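Local coordinates for protein fimbrin (PDB 1RT8) that binds actin filaments and crosslinks them through paired calponin-homology domains, serving cell polarity, cytokinesis, mating and spore formation in fission yeast, at residues I165-F170 with R181-F186; N195-L200 with E223-N228. All blocks are in the same frame, centred on the assembly; numbering follows the deposited sequence.

Both contacts belong to the second calponin-homology domain, within the first of fimbrin's two actin-binding regions, and their centres are about 15 Å apart. They follow one another in series along the chain: contact 1 folds residues 181-186 of the connecting loop back onto helix 162-176, and contact 2 then sets the next helix, 194-203, beside helix 218-230. Helix 194-203 joins the two. Val183 CG2 lies 3.6 Å from Asn195 ND2, and Phe170 CE1 comes within 3.8 Å of Tyr196 CE2. Helix 248-261 touches side chains from both contacts, so the two pack against a common helix in a domain whose regular structure is helical.

Contact 1: residues I165-F170 with R181-F186; sequences ILLRWF and RTVSNF
Leu167 reaches from helix 162-176 to the loop that follows it, meeting Val183, Ser184 and Phe186. Its CB only leads outward from the helix, and CG, anti to the carbonyl carbon (chi1 -74°), brings the branch to the loop. CG itself lies 3.6 Å from Phe186 CE1. Beyond it the two methyls part: CD1 rests against the backbone of Ser184, 3.7 Å from its O, while CD2 fits between Val183 and Phe186, 3.3 Å from Val183 CG1 and 3.4 Å from Phe186 CE1. The Val183 pair is closer than usual for two carbons, a sign of tight packing.

The other Val183 methyl serves Phe170. CG2 sits over the centre of one face of the Phe170 ring, 3.9 Å from the centroid and 8° off the normal, a well-centred CH-pi contact. The Phe170 side chain also touches Tyr196 and Leu199 of helix 194-203. At the other end, Leu166 CB approaches the edge of the Phe186 ring, 3.9 Å from CZ, and helix 248-261 adds Leu252 and Val255 against Phe186. An alanine in place of Leu167 would probably leave Val183 CG1 and the Phe186 ring without the methyl between them and open a gap beside the Ser184 carbonyl.

Polar bonds hold the loop outside this apolar patch: Val183 N bonds to Asn171 OD1, and Ser184 N to Asp189 OD2. Shape and carbon contact therefore seat the loop on the helix, while hydrogen bonds beside the patch fix its backbone.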
loop_
_atom_site.group_PDB
_atom_site.type_symbol
_atom_site.label_atom_id
_atom_site.label_comp_id
_atom_site.label_asym_id
_atom_site.label_seq_id
_atom_site.Cartn_x
_atom_site.Cartn_y
_atom_site.Cartn_z
ATOM N N ILE A 165 6.975 13.453 -4.396
ATOM C CA ILE A 165 8.270 13.582 -3.741
ATOM C C ILE A 165 9.310 13.833 -4.831
ATOM O O ILE A 165 10.242 14.617 -4.658
ATOM C CB ILE A 165 8.645 12.295 -2.973
ATOM C CG1 ILE A 165 7.749 12.147 -1.742
ATOM C CG2 ILE A 165 10.115 12.339 -2.557
ATOM C CD1 ILE A 165 7.989 10.867 -0.960
ATOM N N LEU A 166 9.129 13.168 -5.967
ATOM C CA LEU A 166 10.055 13.301 -7.078
ATOM C C LEU A 166 9.931 14.628 -7.840
ATOM O O LEU A 166 10.936 15.190 -8.273
ATOM C CB LEU A 166 9.891 12.109 -8.019
ATOM C CG LEU A 166 10.339 10.762 -7.428
ATOM C CD1 LEU A 166 9.974 9.611 -8.369
ATOM C CD2 LEU A 166 11.846 10.802 -7.191
ATOM N N LEU A 167 8.710 15.135 -7.990
ATOM C CA LEU A 167 8.499 16.396 -8.694
ATOM C C LEU A 167 9.214 17.550 -8.003
ATOM O O LEU A 167 9.868 18.356 -8.656
ATOM C CB LEU A 167 7.008 16.708 -8.810
ATOM C CG LEU A 167 6.270 15.849 -9.837
ATOM C CD1 LEU A 167 4.785 16.185 -9.810
ATOM C CD2 LEU A 167 6.858 16.088 -11.223
ATOM N N ARG A 168 9.079 17.630 -6.684
ATOM C CA ARG A 168 9.745 18.679 -5.921
ATOM C C ARG A 168 11.260 18.541 -6.109
ATOM O O ARG A 168 11.978 19.527 -6.268
ATOM C CB ARG A 168 9.402 18.558 -4.429
ATOM C CG ARG A 168 7.912 18.641 -4.103
ATOM C CD ARG A 168 7.689 18.805 -2.577
ATOM N NE ARG A 168 6.269 18.882 -2.225
ATOM C CZ ARG A 168 5.794 18.920 -0.981
ATOM N NH1 ARG A 168 6.621 18.889 0.054
ATOM N NH2 ARG A 168 4.481 18.990 -0.770
ATOM N N TRP A 169 11.734 17.303 -6.088
ATOM C CA TRP A 169 13.155 17.004 -6.257
ATOM C C TRP A 169 13.640 17.438 -7.641
ATOM O O TRP A 169 14.590 18.212 -7.770
ATOM C CB TRP A 169 13.382 15.503 -6.088
ATOM C CG TRP A 169 14.788 15.056 -6.343
ATOM C CD1 TRP A 169 15.866 15.211 -5.514
ATOM C CD2 TRP A 169 15.268 14.352 -7.497
ATOM N NE1 TRP A 169 16.982 14.640 -6.078
ATOM C CE2 TRP A 169 16.644 14.106 -7.295
ATOM C CE3 TRP A 169 14.667 13.905 -8.684
ATOM C CZ2 TRP A 169 17.430 13.432 -8.234
ATOM C CZ3 TRP A 169 15.450 13.236 -9.620
ATOM C CH2 TRP A 169 16.818 13.005 -9.387
ATOM N N PHE A 170 12.982 16.915 -8.670
ATOM C CA PHE A 170 13.307 17.226 -10.055
ATOM C C PHE A 170 13.400 18.745 -10.206
ATOM O O PHE A 170 14.398 19.266 -10.704
ATOM C CB PHE A 170 12.206 16.644 -10.963
ATOM C CG PHE A 170 12.586 16.532 -12.415
ATOM C CD1 PHE A 170 12.065 15.501 -13.194
ATOM C CD2 PHE A 170 13.442 17.451 -13.012
ATOM C CE1 PHE A 170 12.390 15.383 -14.539
ATOM C CE2 PHE A 170 13.773 17.344 -14.359
ATOM C CZ PHE A 170 13.247 16.307 -15.126
ATOM N N ARG A 181 12.403 26.092 -17.352
ATOM C CA ARG A 181 11.331 25.110 -17.380
ATOM C C ARG A 181 11.115 24.431 -16.044
ATOM O O ARG A 181 12.038 24.254 -15.258
ATOM C CB ARG A 181 11.590 24.059 -18.459
ATOM C CG ARG A 181 11.506 24.636 -19.851
ATOM C CD ARG A 181 11.605 23.585 -20.913
ATOM N NE ARG A 181 10.485 22.648 -20.886
ATOM C CZ ARG A 181 10.341 21.659 -21.758
ATOM N NH1 ARG A 181 11.249 21.496 -22.716
ATOM N NH2 ARG A 181 9.309 20.831 -21.668
ATOM N N THR A 182 9.873 24.057 -15.790
ATOM C CA THR A 182 9.544 23.395 -14.550
ATOM C C THR A 182 8.791 22.125 -14.913
ATOM O O THR A 182 8.244 22.016 -16.013
ATOM C CB THR A 182 8.689 24.328 -13.665
ATOM O OG1 THR A 182 8.973 24.063 -12.289
ATOM C CG2 THR A 182 7.201 24.136 -13.949
ATOM N N VAL A 183 8.790 21.159 -14.001
ATOM C CA VAL A 183 8.114 19.885 -14.224
ATOM C C VAL A 183 6.923 19.706 -13.283
ATOM O O VAL A 183 7.040 19.930 -12.082
ATOM C CB VAL A 183 9.105 18.702 -14.026
ATOM C CG1 VAL A 183 8.351 17.404 -13.806
ATOM C CG2 VAL A 183 10.009 18.576 -15.245
ATOM N N SER A 184 5.780 19.297 -13.831
ATOM C CA SER A 184 4.599 19.084 -13.000
ATOM C C SER A 184 3.957 17.725 -13.274
ATOM O O SER A 184 2.912 17.396 -12.716
ATOM C CB SER A 184 3.575 20.210 -13.210
ATOM O OG SER A 184 2.986 20.140 -14.494
ATOM N N ASN A 185 4.596 16.945 -14.136
ATOM C CA ASN A 185 4.131 15.611 -14.480
ATOM C C ASN A 185 5.280 14.833 -15.107
ATOM O O ASN A 185 6.376 15.366 -15.291
ATOM C CB ASN A 185 2.944 15.668 -15.457
ATOM C CG ASN A 185 3.256 16.433 -16.742
ATOM O OD1 ASN A 185 4.161 16.076 -17.501
ATOM N ND2 ASN A 185 2.488 17.490 -16.994
ATOM N N PHE A 186 5.028 13.569 -15.429
ATOM C CA PHE A 186 6.047 12.738 -16.036
ATOM C C PHE A 186 5.604 12.275 -17.411
ATOM O O PHE A 186 5.858 11.137 -17.808
ATOM C CB PHE A 186 6.356 11.534 -15.147
ATOM C CG PHE A 186 6.861 11.905 -13.794
ATOM C CD1 PHE A 186 5.984 12.327 -12.802
ATOM C CD2 PHE A 186 8.217 11.850 -13.510
ATOM C CE1 PHE A 186 6.453 12.686 -11.549
ATOM C CE2 PHE A 186 8.695 12.209 -12.261
ATOM C CZ PHE A 186 7.813 12.628 -11.278
#

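Contact 2: residues N195-L200 with E223-N228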
loop_
_atom_site.group_PDB
_atom_site.type_symbol
_atom_site.label_atom_id
_atom_site.label_comp_id
_atom_site.label_asym_id
_atom_site.label_seq_id
_atom_site.Cartn_x
_atom_site.Cartn_y
_atom_site.Cartn_z
ATOM N N ASN A 195 14.280 18.670 -20.213
ATOM C CA ASN A 195 14.378 18.697 -18.764
ATOM C C ASN A 195 15.252 17.574 -18.213
ATOM O O ASN A 195 15.976 17.770 -17.236
ATOM C CB ASN A 195 12.982 18.691 -18.144
ATOM C CG ASN A 195 12.255 20.014 -18.376
ATOM O OD1 ASN A 195 12.897 21.051 -18.500
ATOM N ND2 ASN A 195 10.927 19.985 -18.427
ATOM N N TYR A 196 15.200 16.411 -18.853
ATOM C CA TYR A 196 16.022 15.282 -18.434
ATOM C C TYR A 196 17.497 15.634 -18.645
ATOM O O TYR A 196 18.332 15.401 -17.765
ATOM C CB TYR A 196 15.669 14.036 -19.252
ATOM C CG TYR A 196 14.438 13.275 -18.780
ATOM C CD1 TYR A 196 13.697 12.505 -19.680
ATOM C CD2 TYR A 196 14.040 13.290 -17.443
ATOM C CE1 TYR A 196 12.596 11.770 -19.271
ATOM C CE2 TYR A 196 12.922 12.545 -17.010
ATOM C CZ TYR A 196 12.210 11.789 -17.937
ATOM O OH TYR A 196 11.112 11.044 -17.557
ATOM N N THR A 197 17.812 16.201 -19.809
ATOM C CA THR A 197 19.187 16.594 -20.128
ATOM C C THR A 197 19.744 17.588 -19.105
ATOM O O THR A 197 20.871 17.445 -18.648
ATOM C CB THR A 197 19.276 17.225 -21.530
ATOM O OG1 THR A 197 18.957 16.239 -22.518
ATOM C CG2 THR A 197 20.679 17.757 -21.793
ATOM N N VAL A 198 18.959 18.603 -18.754
ATOM C CA VAL A 198 19.406 19.591 -17.778
ATOM C C VAL A 198 19.562 18.916 -16.413
ATOM O O VAL A 198 20.534 19.164 -15.697
ATOM C CB VAL A 198 18.403 20.767 -17.678
ATOM C CG1 VAL A 198 18.829 21.729 -16.592
ATOM C CG2 VAL A 198 18.335 21.504 -19.015
ATOM N N LEU A 199 18.610 18.051 -16.062
ATOM C CA LEU A 199 18.667 17.332 -14.789
ATOM C C LEU A 199 19.954 16.507 -14.699
ATOM O O LEU A 199 20.705 16.616 -13.733
ATOM C CB LEU A 199 17.448 16.405 -14.633
ATOM C CG LEU A 199 17.491 15.422 -13.450
ATOM C CD1 LEU A 199 17.606 16.187 -12.137
ATOM C CD2 LEU A 199 16.240 14.541 -13.457
ATOM N N LEU A 200 20.204 15.684 -15.710
ATOM C CA LEU A 200 21.403 14.853 -15.722
ATOM C C LEU A 200 22.692 15.688 -15.680
ATOM O O LEU A 200 23.671 15.308 -15.034
ATOM C CB LEU A 200 21.401 13.956 -16.959
ATOM C CG LEU A 200 20.294 12.902 -17.004
ATOM C CD1 LEU A 200 20.531 11.969 -18.187
ATOM C CD2 LEU A 200 20.285 12.108 -15.706
ATOM N N GLU A 223 17.263 9.370 -27.311
ATOM C CA GLU A 223 18.238 8.286 -27.277
ATOM C C GLU A 223 19.530 8.766 -26.634
ATOM O O GLU A 223 20.143 8.050 -25.845
ATOM C CB GLU A 223 18.514 7.782 -28.694
ATOM C CG GLU A 223 19.632 6.762 -28.783
ATOM C CD GLU A 223 19.400 5.555 -27.893
ATOM O OE1 GLU A 223 18.308 4.952 -27.982
ATOM O OE2 GLU A 223 20.315 5.207 -27.114
ATOM N N GLN A 224 19.936 9.984 -26.972
ATOM C CA GLN A 224 21.151 10.559 -26.421
ATOM C C GLN A 224 20.996 10.757 -24.924
ATOM O O GLN A 224 21.950 10.577 -24.172
ATOM C CB GLN A 224 21.468 11.902 -27.100
ATOM C CG GLN A 224 22.096 11.756 -28.481
ATOM C CD GLN A 224 22.128 13.054 -29.284
ATOM O OE1 GLN A 224 22.188 14.150 -28.727
ATOM N NE2 GLN A 224 22.108 12.925 -30.605
ATOM N N VAL A 225 19.791 11.122 -24.492
ATOM C CA VAL A 225 19.528 11.333 -23.071
ATOM C C VAL A 225 19.679 10.028 -22.309
ATOM O O VAL A 225 20.233 10.002 -21.204
ATOM C CB VAL A 225 18.087 11.864 -22.813
ATOM C CG1 VAL A 225 17.685 11.623 -21.347
ATOM C CG2 VAL A 225 18.014 13.355 -23.133
ATOM N N LEU A 226 19.168 8.950 -22.895
ATOM C CA LEU A 226 19.236 7.650 -22.251
ATOM C C LEU A 226 20.654 7.100 -22.271
ATOM O O LEU A 226 21.010 6.278 -21.426
ATOM C CB LEU A 226 18.260 6.674 -22.915
ATOM C CG LEU A 226 16.788 7.024 -22.671
ATOM C CD1 LEU A 226 15.881 6.045 -23.414
ATOM C CD2 LEU A 226 16.501 7.001 -21.181
ATOM N N GLN A 227 21.465 7.551 -23.228
ATOM C CA GLN A 227 22.852 7.106 -23.289
ATOM C C GLN A 227 23.575 7.823 -22.155
ATOM O O GLN A 227 24.486 7.269 -21.541
ATOM C CB GLN A 227 23.495 7.446 -24.639
ATOM C CG GLN A 227 22.820 6.793 -25.836
ATOM C CD GLN A 227 23.722 6.730 -27.059
ATOM O OE1 GLN A 227 24.497 7.647 -27.323
ATOM N NE2 GLN A 227 23.614 5.648 -27.818
ATOM N N ASN A 228 23.161 9.059 -21.873
ATOM C CA ASN A 228 23.751 9.823 -20.774
ATOM C C ASN A 228 23.301 9.210 -19.455
ATOM O O ASN A 228 23.932 9.410 -18.414
ATOM C CB ASN A 228 23.307 11.291 -20.805
ATOM C CG ASN A 228 24.232 12.168 -21.629
ATOM O OD1 ASN A 228 25.454 11.981 -21.626
ATOM N ND2 ASN A 228 23.655 13.146 -22.322
#
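This is a buried, mostly apolar helix-helix contact within the second calponin-homology domain, where helix 194-203 runs in the same direction as helix 218-230. The axes of segments 195-200 and 223-228 approach to 9.9 Å at an angle of 24°. Val225 is the central residue, its two methyls parting toward different neighbours. CG1, anti to the backbone N (chi1 161°), packs 3.8 Å from Tyr196 CB and also faces Leu200 CD1. CG2 turns to Thr197, whose OG1 is only 3.1 Å away; this is a close carbon-oxygen approach, and the hydroxyl is hydrogen-bonded to Gly193 O, of the residue just before the helix begins.

Leu200 extends the contact by a turn. Its CD1 lies 3.6 Å from the backbone O of Val225 and 3.9 Å from Asn228 CB, so it is the aliphatic root of the asparagine that it touches. On the flank, Met243 of helix 240-244 packs on both Tyr196 and Val225, while the tyrosine OH bonds to Asn251 of helix 248-261.

With the hydroxyls of Thr197 and Tyr196 both bonded to partners beyond the two segments, the segments are matched by the fit of Val225 and Leu200 methyls against side-chain and backbone atoms rather than by hydrogen bonds between them.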